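Local coordinates for protein carbohydrate binding family 6 (Clostridium thermocellum, PDB 5A8C) that probably hydrolyses terminal alpha-L-arabinofuranosidic bonds, as a five-bladed beta-propeller glycoside hydrolase of family 43, at residues H216-K221 with G276-V281; S33-A38 with H85-N90; D261-N266 with V287-G292; V43-R48 with N111-Y116. All blocks are in the same frame, centred on the assembly; numbering follows the deposited sequence.

Overall arrangement
Interactions 1 and 4 are partly buried and aromatic. Each joins two different antiparallel sheets, and in each a tyrosine at the foot of a type I' turn meets a ring from the facing sheet; their centres lie about 17 Å apart. Interactions 2 and 3 are polar surface contacts. A direct salt bridge makes interaction 2, between residues at or beside the two outermost strands of a single sheet, whereas a loop and a short helix meet in interaction 3 through alkyl contacts and a water. Strand 36-45 serves both interaction 2 and interaction 4, which touch where Phe89 packs on Leu115. Interactions 2 and 3 meet through Phe36 and Val287, while interaction 1 touches none of the others.

Interaction 1. Residues H216-K221 with G276-V281; sequences HKYNGK and GNWYVV
Trp278, one residue into strand 277-281, carries the contact with His216 and Tyr218. Its indole projects from one sheet toward the strand that ends at Tyr218, so side chains alone bridge two strands whose axes stay 12.1 Å apart. Carbons CZ2 and CZ3 of the six-membered ring do the touching. Trp278 CZ2 meets Tyr218 CD1 at 3.5 Å, with the ring planes inclined at 72°, and Trp278 CZ3 lies 3.6 Å from His216 CD2, where the planes are at 46°. Both pairs are oblique, and the three rings form a small aromatic cluster. The imidazole takes its place because His216 CG sits between the backbone N and the carbonyl carbon (chi1 81°). Tyr308 joins the cluster: it stacks on Tyr218, pairs edge-to-face with Trp278 and is hydrogen-bonded to His216 NE2; Tyr223 stacks on His216. Farther along the strand, Tyr279 and Val281 pack on Ile303, within their own sheet. Behind Tyr218 the chain reverses in a type I' turn, closed by Tyr218 N to Lys221 O at 2.9 Å and by Lys221 N to Tyr218 O at 3.0 Å. The side chain of His216 is about 12 Å from the bound calcium ion. Between the two segments the chemistry is van der Waals contact of rings without a polar bond, while the hydrogen bond between His216 NE2 and Tyr308 OH should limit rotation of the imidazole and keep CD2 against the indole.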
# COMPACT_ATOMS: atom_id res chain seq x y z
N HIS A 216 2.54 -6.79 8.38
CA HIS A 216 1.46 -7.68 8.85
C HIS A 216 2.04 -8.66 9.81
O HIS A 216 3.27 -8.88 9.85
CB HIS A 216 0.68 -8.35 7.71
CG HIS A 216 1.35 -9.54 7.13
ND1 HIS A 216 2.35 -9.50 6.18
CD2 HIS A 216 1.10 -10.86 7.40
CE1 HIS A 216 2.68 -10.76 5.90
NE2 HIS A 216 1.95 -11.58 6.63
N LYS A 217 1.19 -9.28 10.62
CA LYS A 217 1.61 -10.23 11.63
C LYS A 217 0.92 -11.55 11.38
O LYS A 217 -0.25 -11.59 11.01
CB LYS A 217 1.30 -9.70 13.05
CG LYS A 217 1.92 -10.46 14.20
CD LYS A 217 1.59 -9.81 15.52
CE LYS A 217 2.35 -10.42 16.68
NZ LYS A 217 2.04 -9.73 17.97
N TYR A 218 1.63 -12.65 11.58
CA TYR A 218 1.04 -13.97 11.43
C TYR A 218 1.79 -14.96 12.30
O TYR A 218 3.03 -15.02 12.25
CB TYR A 218 1.11 -14.44 9.96
CG TYR A 218 0.72 -15.85 9.77
CD1 TYR A 218 -0.61 -16.26 9.96
CD2 TYR A 218 1.64 -16.79 9.35
CE1 TYR A 218 -0.99 -17.57 9.79
CE2 TYR A 218 1.25 -18.13 9.12
CZ TYR A 218 -0.06 -18.46 9.34
OH TYR A 218 -0.46 -19.79 9.13
N ASN A 219 1.06 -15.70 13.12
CA ASN A 219 1.62 -16.75 13.96
C ASN A 219 2.84 -16.31 14.74
O ASN A 219 3.85 -17.00 14.78
CB ASN A 219 1.93 -18.01 13.13
CG ASN A 219 2.04 -19.26 13.97
OD1 ASN A 219 1.41 -19.39 15.03
ND2 ASN A 219 2.85 -20.21 13.51
N GLY A 220 2.74 -15.14 15.35
CA GLY A 220 3.81 -14.65 16.24
C GLY A 220 4.96 -13.96 15.60
O GLY A 220 5.90 -13.56 16.30
N LYS A 221 4.93 -13.80 14.29
CA LYS A 221 5.98 -13.16 13.55
C LYS A 221 5.48 -11.90 12.89
O LYS A 221 4.35 -11.86 12.37
CB LYS A 221 6.62 -14.09 12.50
CG LYS A 221 7.40 -15.25 13.04
CD LYS A 221 8.76 -14.85 13.62
CE LYS A 221 9.58 -16.08 14.02
NZ LYS A 221 10.91 -15.70 14.57
N GLY A 276 -9.79 -17.28 5.41
CA GLY A 276 -8.86 -18.32 5.74
C GLY A 276 -7.74 -18.56 4.75
O GLY A 276 -6.93 -19.46 4.98
N ASN A 277 -7.68 -17.80 3.66
CA ASN A 277 -6.60 -17.86 2.68
C ASN A 277 -5.90 -16.49 2.66
O ASN A 277 -6.45 -15.51 3.08
CB ASN A 277 -7.16 -18.17 1.31
CG ASN A 277 -7.82 -19.52 1.25
OD1 ASN A 277 -9.05 -19.63 1.03
ND2 ASN A 277 -7.08 -20.53 1.54
N TRP A 278 -4.67 -16.51 2.16
CA TRP A 278 -3.89 -15.29 2.05
C TRP A 278 -3.72 -14.89 0.60
O TRP A 278 -3.65 -15.73 -0.29
CB TRP A 278 -2.52 -15.48 2.70
CG TRP A 278 -2.61 -15.63 4.18
CD1 TRP A 278 -2.94 -16.73 4.89
CD2 TRP A 278 -2.42 -14.59 5.15
NE1 TRP A 278 -2.96 -16.47 6.24
CE2 TRP A 278 -2.64 -15.16 6.42
CE3 TRP A 278 -2.07 -13.23 5.06
CZ2 TRP A 278 -2.49 -14.41 7.59
CZ3 TRP A 278 -1.92 -12.50 6.23
CH2 TRP A 278 -2.16 -13.08 7.48
N TYR A 279 -3.67 -13.59 0.37
CA TYR A 279 -3.53 -13.02 -0.95
C TYR A 279 -2.53 -11.88 -0.94
O TYR A 279 -2.41 -11.14 0.04
CB TYR A 279 -4.88 -12.46 -1.44
CG TYR A 279 -5.94 -13.53 -1.51
CD1 TYR A 279 -6.09 -14.32 -2.64
CD2 TYR A 279 -6.73 -13.82 -0.42
CE1 TYR A 279 -6.98 -15.39 -2.65
CE2 TYR A 279 -7.62 -14.86 -0.43
CZ TYR A 279 -7.75 -15.65 -1.54
OH TYR A 279 -8.62 -16.70 -1.56
N VAL A 280 -1.84 -11.73 -2.06
CA VAL A 280 -1.11 -10.49 -2.38
C VAL A 280 -1.90 -9.75 -3.44
O VAL A 280 -2.24 -10.31 -4.50
CB VAL A 280 0.32 -10.77 -2.84
CG1 VAL A 280 1.06 -9.51 -3.15
CG2 VAL A 280 1.10 -11.50 -1.77
N VAL A 281 -2.23 -8.49 -3.15
CA VAL A 281 -2.77 -7.57 -4.13
C VAL A 281 -1.61 -6.72 -4.61
O VAL A 281 -0.74 -6.34 -3.83
CB VAL A 281 -3.93 -6.75 -3.56
CG1 VAL A 281 -5.18 -7.61 -3.35
CG2 VAL A 281 -3.63 -5.93 -2.38

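Interaction 2. Residues S33-A38 with H85-N90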
# COMPACT_ATOMS: atom_id res chain seq x y z
N SER A 33 -10.89 -3.01 -15.00
CA SER A 33 -10.27 -2.20 -16.07
C SER A 33 -10.97 -0.89 -16.33
O SER A 33 -10.57 -0.19 -17.25
CB SER A 33 -10.16 -2.98 -17.39
OG SER A 33 -11.45 -3.34 -17.78
N GLN A 34 -11.98 -0.55 -15.53
CA GLN A 34 -12.75 0.66 -15.85
C GLN A 34 -11.92 1.92 -15.86
O GLN A 34 -12.10 2.79 -16.71
CB GLN A 34 -13.89 0.83 -14.88
CG GLN A 34 -14.88 -0.27 -14.89
CD GLN A 34 -15.57 -0.41 -16.25
OE1 GLN A 34 -16.09 0.60 -16.79
NE2 GLN A 34 -15.49 -1.59 -16.86
N ARG A 35 -11.06 2.05 -14.85
CA ARG A 35 -10.14 3.13 -14.67
C ARG A 35 -8.83 2.51 -14.22
O ARG A 35 -8.83 1.40 -13.71
CB ARG A 35 -10.67 4.14 -13.64
CG ARG A 35 -11.97 4.81 -14.05
CD ARG A 35 -12.58 5.76 -13.03
NE ARG A 35 -12.74 5.15 -11.73
CZ ARG A 35 -13.61 4.20 -11.42
NH1 ARG A 35 -14.46 3.70 -12.29
NH2 ARG A 35 -13.64 3.73 -10.20
N PHE A 36 -7.73 3.25 -14.38
CA PHE A 36 -6.42 2.70 -13.99
C PHE A 36 -6.20 2.82 -12.48
O PHE A 36 -6.59 3.82 -11.85
CB PHE A 36 -5.33 3.41 -14.80
CG PHE A 36 -5.44 3.15 -16.28
CD1 PHE A 36 -5.14 1.88 -16.77
CD2 PHE A 36 -5.87 4.13 -17.16
CE1 PHE A 36 -5.29 1.61 -18.12
CE2 PHE A 36 -6.03 3.84 -18.52
CZ PHE A 36 -5.72 2.59 -18.98
N THR A 37 -5.58 1.79 -11.92
CA THR A 37 -5.42 1.64 -10.47
C THR A 37 -4.05 1.09 -10.17
O THR A 37 -3.49 0.26 -10.89
CB THR A 37 -6.49 0.64 -9.92
OG1 THR A 37 -6.50 -0.60 -10.62
CG2 THR A 37 -7.88 1.28 -9.93
N ALA A 38 -3.50 1.52 -9.01
CA ALA A 38 -2.14 1.14 -8.62
C ALA A 38 -2.03 1.09 -7.09
O ALA A 38 -2.91 1.56 -6.36
CB ALA A 38 -1.13 2.15 -9.14
N HIS A 85 -16.75 0.93 -6.50
CA HIS A 85 -17.27 1.94 -5.59
C HIS A 85 -16.84 3.35 -5.94
O HIS A 85 -17.08 4.30 -5.17
CB HIS A 85 -16.91 1.61 -4.16
CG HIS A 85 -17.39 0.26 -3.72
ND1 HIS A 85 -18.72 -0.06 -3.60
CD2 HIS A 85 -16.72 -0.86 -3.42
CE1 HIS A 85 -18.81 -1.31 -3.16
NE2 HIS A 85 -17.62 -1.84 -3.07
N GLY A 86 -16.16 3.53 -7.10
CA GLY A 86 -15.73 4.84 -7.51
C GLY A 86 -14.53 5.34 -6.72
O GLY A 86 -13.79 4.54 -6.09
N GLU A 87 -14.31 6.63 -6.77
CA GLU A 87 -13.26 7.27 -6.03
C GLU A 87 -13.84 7.75 -4.73
O GLU A 87 -14.71 8.58 -4.70
CB GLU A 87 -12.54 8.34 -6.85
CG GLU A 87 -11.48 7.78 -7.82
CD GLU A 87 -12.11 6.98 -8.94
OE1 GLU A 87 -12.83 7.60 -9.76
OE2 GLU A 87 -11.88 5.78 -9.03
N VAL A 88 -13.30 7.23 -3.62
CA VAL A 88 -13.84 7.41 -2.28
C VAL A 88 -13.15 8.49 -1.47
O VAL A 88 -13.64 8.85 -0.42
CB VAL A 88 -13.82 6.06 -1.51
CG1 VAL A 88 -14.66 5.02 -2.23
CG2 VAL A 88 -12.37 5.56 -1.28
N PHE A 89 -12.05 9.04 -2.01
CA PHE A 89 -11.32 10.11 -1.39
C PHE A 89 -10.67 10.89 -2.51
O PHE A 89 -10.03 10.30 -3.36
CB PHE A 89 -10.21 9.61 -0.42
CG PHE A 89 -9.38 10.67 0.20
CD1 PHE A 89 -9.94 11.56 1.12
CD2 PHE A 89 -8.07 10.86 -0.18
CE1 PHE A 89 -9.17 12.56 1.68
CE2 PHE A 89 -7.29 11.86 0.39
CZ PHE A 89 -7.86 12.71 1.30
N ASN A 90 -10.75 12.24 -2.42
CA ASN A 90 -10.11 13.14 -3.35
C ASN A 90 -9.36 14.16 -2.52
O ASN A 90 -9.99 14.82 -1.72
CB ASN A 90 -11.16 13.79 -4.27
CG ASN A 90 -10.59 14.82 -5.20
OD1 ASN A 90 -10.08 15.84 -4.76
ND2 ASN A 90 -10.61 14.54 -6.47
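Arg35 grips Glu87 side-on, and this pair forms the tight part of the contact. Arg35 NE donates to Glu87 OE2 at 2.9 Å, on the syn lone pair of the oxygen, and Arg35 NH2 reaches the same Glu87 OE2, also at 2.9 Å. The oxygen lies close to the guanidinium plane, and the carboxylate is turned 57° from that plane. Bends in both side chains, at chi3 of Arg35 (-52°) and chi2 of Glu87 (68°), let the groups meet from opposite directions. Thr72 OG1 is a further hydrogen-bonding partner of Glu87 OE2, while Arg35 NH1 makes a salt bridge with Asp84, so the guanidinium is shared between two carboxylates. The looser part is at Gly86, whose CA merely touches Arg35 NH2 at 3.6 Å, in a contact that lies at the protein surface. Arg35 lies near the start of strand 36-45, and Glu87 belongs to strand 83-90; these are the two outermost strands of one four-stranded antiparallel sheet. The bridge therefore spans strands 48-56 and 70-76, the arginine side chain touching His55 and Thr72.

Interaction 3. Residues D261-N266 with V287-G292; sequences DNYSNN and VAKQRG
Lys289 is extended from CA to CE, with CG anti to the backbone N (chi1 179°), and then kinks at chi4 (-67°), which brings its methylenes across the ends of Asp261 and Tyr263 and turns NZ aside. Asp261 crosses this chain at about a right angle. Its OD1 lies 3.3 Å from Lys289 CD, but 4.3 Å from Lys289 NZ, beyond a salt bridge. A water joins the two charges instead: it donates to Asp261 OD2 at 2.7 Å and accepts from Lys289 NZ at 3.0 Å. Asp261 OD2 has a second partner in Thr286 OG1, at the start of the same helix. Tyr263 reaches the lysine nearer its root, with the hydroxyl oxygen OH 3.2 Å from Lys289 CB, near the plane of the phenol ring. The loop that offers these groups is braced from within by a nearly straight hydrogen bond (177°) from Asn262 ND2 to Asn266 O. On the helix side, Gly292 ends the last turn in a Schellman motif. Lys289 is exposed and modelled in two conformers, so its contacts and the water link belong to the conformer described here. The chemistry is that of opposite charges linked through a water and resting on alkyl contacts; at the surface its electrostatic contribution is probably modest, and the bond from Asp261 to Thr286 ties loop to helix more directly.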
# COMPACT_ATOMS: atom_id res chain seq x y z
N ASP A 261 3.71 -8.19 -17.90
CA ASP A 261 3.17 -6.96 -18.46
C ASP A 261 3.37 -5.76 -17.56
O ASP A 261 2.46 -4.94 -17.39
CB ASP A 261 1.69 -7.12 -18.84
CG ASP A 261 1.41 -8.18 -19.89
OD1 ASP A 261 2.37 -8.61 -20.59
OD2 ASP A 261 0.23 -8.54 -20.06
N ASN A 262 4.59 -5.62 -17.03
CA ASN A 262 4.90 -4.53 -16.15
C ASN A 262 5.99 -3.61 -16.61
O ASN A 262 6.32 -2.64 -15.89
CB ASN A 262 5.13 -4.99 -14.71
CG ASN A 262 4.92 -3.89 -13.72
OD1 ASN A 262 3.86 -3.24 -13.73
ND2 ASN A 262 5.85 -3.68 -12.83
N TYR A 263 6.62 -3.86 -17.76
CA TYR A 263 7.51 -2.89 -18.39
C TYR A 263 8.69 -2.49 -17.49
O TYR A 263 9.20 -1.39 -17.57
CB TYR A 263 6.76 -1.67 -18.89
CG TYR A 263 5.72 -1.98 -19.93
CD1 TYR A 263 4.43 -2.34 -19.57
CD2 TYR A 263 6.01 -1.89 -21.28
CE1 TYR A 263 3.45 -2.60 -20.52
CE2 TYR A 263 5.05 -2.17 -22.24
CZ TYR A 263 3.77 -2.47 -21.84
OH TYR A 263 2.78 -2.70 -22.77
N SER A 264 9.14 -3.44 -16.66
CA SER A 264 10.30 -3.20 -15.77
C SER A 264 10.13 -1.96 -14.92
O SER A 264 11.09 -1.30 -14.56
CB SER A 264 11.61 -3.16 -16.54
OG SER A 264 11.78 -4.39 -17.25
N ASN A 265 8.88 -1.68 -14.52
CA ASN A 265 8.58 -0.48 -13.77
C ASN A 265 8.18 -0.81 -12.33
O ASN A 265 8.48 -1.88 -11.82
CB ASN A 265 7.57 0.37 -14.54
CG ASN A 265 7.79 1.88 -14.30
OD1 ASN A 265 7.66 2.42 -13.15
ND2 ASN A 265 8.06 2.59 -15.35
N ASN A 266 7.56 0.14 -11.64
CA ASN A 266 7.33 -0.04 -10.23
C ASN A 266 6.37 -1.16 -9.90
O ASN A 266 5.55 -1.62 -10.72
CB ASN A 266 6.98 1.27 -9.54
CG ASN A 266 5.83 2.01 -10.16
OD1 ASN A 266 4.88 1.39 -10.71
ND2 ASN A 266 5.90 3.33 -10.16
N VAL A 287 -3.72 -3.88 -18.74
CA VAL A 287 -4.78 -3.14 -19.41
C VAL A 287 -4.24 -2.17 -20.42
O VAL A 287 -4.67 -2.12 -21.59
CB VAL A 287 -5.75 -2.49 -18.40
CG1 VAL A 287 -6.80 -1.63 -19.12
CG2 VAL A 287 -6.40 -3.53 -17.49
N ALA A 288 -3.26 -1.39 -19.98
CA ALA A 288 -2.60 -0.46 -20.90
C ALA A 288 -1.97 -1.22 -22.07
O ALA A 288 -2.09 -0.80 -23.23
CB ALA A 288 -1.56 0.33 -20.15
N LYS A 289 -1.30 -2.35 -21.81
CA LYS A 289 -0.68 -3.11 -22.89
C LYS A 289 -1.72 -3.55 -23.90
O LYS A 289 -1.54 -3.39 -25.13
CB LYS A 289 0.02 -4.34 -22.32
CG LYS A 289 0.67 -5.19 -23.39
CD LYS A 289 1.42 -6.36 -22.83
CE LYS A 289 2.01 -7.29 -23.88
NZ LYS A 289 0.99 -8.03 -24.67
N GLN A 290 -2.83 -4.10 -23.45
CA GLN A 290 -3.83 -4.60 -24.40
C GLN A 290 -4.39 -3.48 -25.23
O GLN A 290 -4.71 -3.71 -26.39
CB GLN A 290 -4.92 -5.26 -23.59
CG GLN A 290 -4.58 -6.55 -22.86
CD GLN A 290 -3.28 -7.20 -23.25
OE1 GLN A 290 -2.35 -7.27 -22.43
NE2 GLN A 290 -3.19 -7.71 -24.50
N ARG A 291 -4.50 -2.27 -24.70
CA ARG A 291 -5.07 -1.14 -25.39
C ARG A 291 -4.03 -0.32 -26.15
O ARG A 291 -4.39 0.65 -26.80
CB ARG A 291 -5.87 -0.28 -24.42
CG ARG A 291 -7.01 -0.98 -23.79
CD ARG A 291 -7.75 -0.16 -22.79
NE ARG A 291 -8.76 -0.97 -22.16
CZ ARG A 291 -9.65 -0.54 -21.29
NH1 ARG A 291 -9.69 0.72 -20.88
NH2 ARG A 291 -10.47 -1.44 -20.75
N GLY A 292 -2.76 -0.71 -26.10
CA GLY A 292 -1.72 0.02 -26.78
C GLY A 292 -1.41 1.37 -26.18
O GLY A 292 -0.93 2.24 -26.90
O HOH W 1 -0.40 -9.55 -22.52

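Interaction 4. Residues V43-R48 with N111-Y116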
# COMPACT_ATOMS: atom_id res chain seq x y z
N VAL A 43 -8.69 -4.39 2.94
CA VAL A 43 -9.24 -4.69 4.25
C VAL A 43 -10.47 -5.56 4.08
O VAL A 43 -11.20 -5.44 3.07
CB VAL A 43 -9.56 -3.41 5.07
CG1 VAL A 43 -10.83 -2.72 4.59
CG2 VAL A 43 -9.66 -3.68 6.55
N VAL A 44 -10.74 -6.38 5.07
CA VAL A 44 -11.94 -7.22 5.10
C VAL A 44 -12.94 -6.59 6.06
O VAL A 44 -12.58 -6.20 7.19
CB VAL A 44 -11.58 -8.65 5.54
CG1 VAL A 44 -12.82 -9.51 5.66
CG2 VAL A 44 -10.61 -9.25 4.54
N TYR A 45 -14.19 -6.48 5.61
CA TYR A 45 -15.24 -5.90 6.43
C TYR A 45 -16.55 -6.53 6.02
O TYR A 45 -16.90 -6.54 4.83
CB TYR A 45 -15.30 -4.37 6.26
CG TYR A 45 -16.49 -3.71 6.85
CD1 TYR A 45 -16.66 -3.59 8.22
CD2 TYR A 45 -17.50 -3.20 6.05
CE1 TYR A 45 -17.76 -2.96 8.75
CE2 TYR A 45 -18.59 -2.56 6.57
CZ TYR A 45 -18.73 -2.45 7.92
OH TYR A 45 -19.81 -1.79 8.41
N ASN A 46 -17.31 -7.02 7.00
CA ASN A 46 -18.64 -7.59 6.77
C ASN A 46 -18.70 -8.57 5.63
O ASN A 46 -19.60 -8.54 4.79
CB ASN A 46 -19.64 -6.44 6.72
CG ASN A 46 -20.11 -6.01 8.13
OD1 ASN A 46 -19.64 -6.54 9.15
ND2 ASN A 46 -20.94 -5.00 8.19
N GLY A 47 -17.70 -9.44 5.59
CA GLY A 47 -17.67 -10.52 4.65
C GLY A 47 -17.14 -10.17 3.27
O GLY A 47 -17.09 -11.06 2.44
N ARG A 48 -16.77 -8.91 3.04
CA ARG A 48 -16.25 -8.47 1.76
C ARG A 48 -14.79 -8.10 1.89
O ARG A 48 -14.32 -7.59 2.92
CB ARG A 48 -17.02 -7.24 1.27
CG ARG A 48 -18.50 -7.51 1.00
CD ARG A 48 -19.20 -6.32 0.38
NE ARG A 48 -18.81 -6.11 -0.99
CZ ARG A 48 -19.34 -6.77 -2.02
NH1 ARG A 48 -20.25 -7.72 -1.88
NH2 ARG A 48 -18.86 -6.49 -3.22
N ASN A 111 -14.71 0.74 14.73
CA ASN A 111 -15.85 0.74 13.85
C ASN A 111 -15.83 1.92 12.86
O ASN A 111 -16.89 2.37 12.37
CB ASN A 111 -17.17 0.71 14.59
CG ASN A 111 -18.31 0.23 13.75
OD1 ASN A 111 -18.16 -0.64 12.88
ND2 ASN A 111 -19.45 0.76 14.01
N LYS A 112 -14.64 2.33 12.46
CA LYS A 112 -14.40 3.38 11.47
C LYS A 112 -13.31 2.90 10.54
O LYS A 112 -12.59 1.92 10.80
CB LYS A 112 -13.99 4.72 12.13
CG LYS A 112 -15.11 5.31 12.98
CD LYS A 112 -14.71 6.62 13.70
CE LYS A 112 -15.65 6.83 14.87
NZ LYS A 112 -15.43 5.79 15.91
N PHE A 113 -13.17 3.62 9.43
CA PHE A 113 -12.20 3.32 8.41
C PHE A 113 -11.22 4.49 8.30
O PHE A 113 -11.64 5.64 8.18
CB PHE A 113 -12.89 3.10 7.06
CG PHE A 113 -13.82 1.90 7.09
CD1 PHE A 113 -15.10 2.04 7.59
CD2 PHE A 113 -13.35 0.67 6.75
CE1 PHE A 113 -15.93 0.94 7.74
CE2 PHE A 113 -14.20 -0.46 6.87
CZ PHE A 113 -15.48 -0.29 7.39
N TYR A 114 -9.93 4.15 8.37
CA TYR A 114 -8.85 5.12 8.34
C TYR A 114 -8.02 4.85 7.10
O TYR A 114 -7.52 3.73 6.92
CB TYR A 114 -7.97 5.00 9.61
CG TYR A 114 -8.78 5.26 10.84
CD1 TYR A 114 -8.96 6.56 11.30
CD2 TYR A 114 -9.40 4.23 11.55
CE1 TYR A 114 -9.77 6.83 12.38
CE2 TYR A 114 -10.19 4.49 12.64
CZ TYR A 114 -10.34 5.80 13.09
OH TYR A 114 -11.11 6.00 14.21
N LEU A 115 -7.94 5.85 6.23
CA LEU A 115 -7.31 5.76 4.93
C LEU A 115 -6.14 6.75 4.92
O LEU A 115 -6.34 7.94 4.87
CB LEU A 115 -8.36 6.11 3.88
CG LEU A 115 -7.96 5.97 2.43
CD1 LEU A 115 -7.73 4.50 2.06
CD2 LEU A 115 -9.09 6.52 1.52
N TYR A 116 -4.94 6.21 5.00
CA TYR A 116 -3.72 7.03 5.03
C TYR A 116 -3.21 7.19 3.62
O TYR A 116 -3.40 6.28 2.79
CB TYR A 116 -2.65 6.37 5.94
CG TYR A 116 -3.17 6.17 7.32
CD1 TYR A 116 -3.86 5.02 7.68
CD2 TYR A 116 -2.96 7.14 8.31
CE1 TYR A 116 -4.40 4.85 8.95
CE2 TYR A 116 -3.47 6.96 9.58
CZ TYR A 116 -4.19 5.84 9.90
OH TYR A 116 -4.74 5.66 11.13
O HOH W 2 -20.06 -1.00 10.75
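Tyr45 and Phe113 meet in an edge-to-face (T-shaped) aromatic pair. The edge of Phe113 points at the face of Tyr45, with the planes at 89° and the ring centroids 4.9 Å apart. Phe113 CZ is the atom that lands on the phenol, above the middle of the ring and 3.6 Å from Tyr45 CD1, while Phe113 CE2 lies toward Tyr45 CG and CB. The tyrosine has CG anti to its own backbone N (chi1 169°), which turns a broad face to the incoming phenylalanine. Its opposite face is partly covered by Asn46 CG, displaced toward the rim, so both faces of the ring have a neighbour. Tyr108 joins the group, stacking on Phe113 and meeting Tyr45 edge-to-face.

The polar link runs through one water. It lies in the plane of the Tyr45 ring, at a short 2.5 Å from Tyr45 OH, and donates to Asn111 OD1 at 2.9 Å. Tyr108 OH is also hydrogen-bonded to Asn111 OD1, so the amide oxygen is bonded to Tyr108 directly and linked to Tyr45 through the water.

Within 43-48, Tyr45 N to Arg48 O at 2.9 Å and Arg48 N to Tyr45 O close a type I' turn, whose middle residues Asn46 and Gly47 both have positive phi.

Strand 36-45 belongs to a four-stranded antiparallel sheet and strand 112-118 to a separate three-stranded one. Aromatic packing between such sheets is in keeping with the contacts of neighbouring blades in the five-bladed beta-propeller of family 43 glycoside hydrolases.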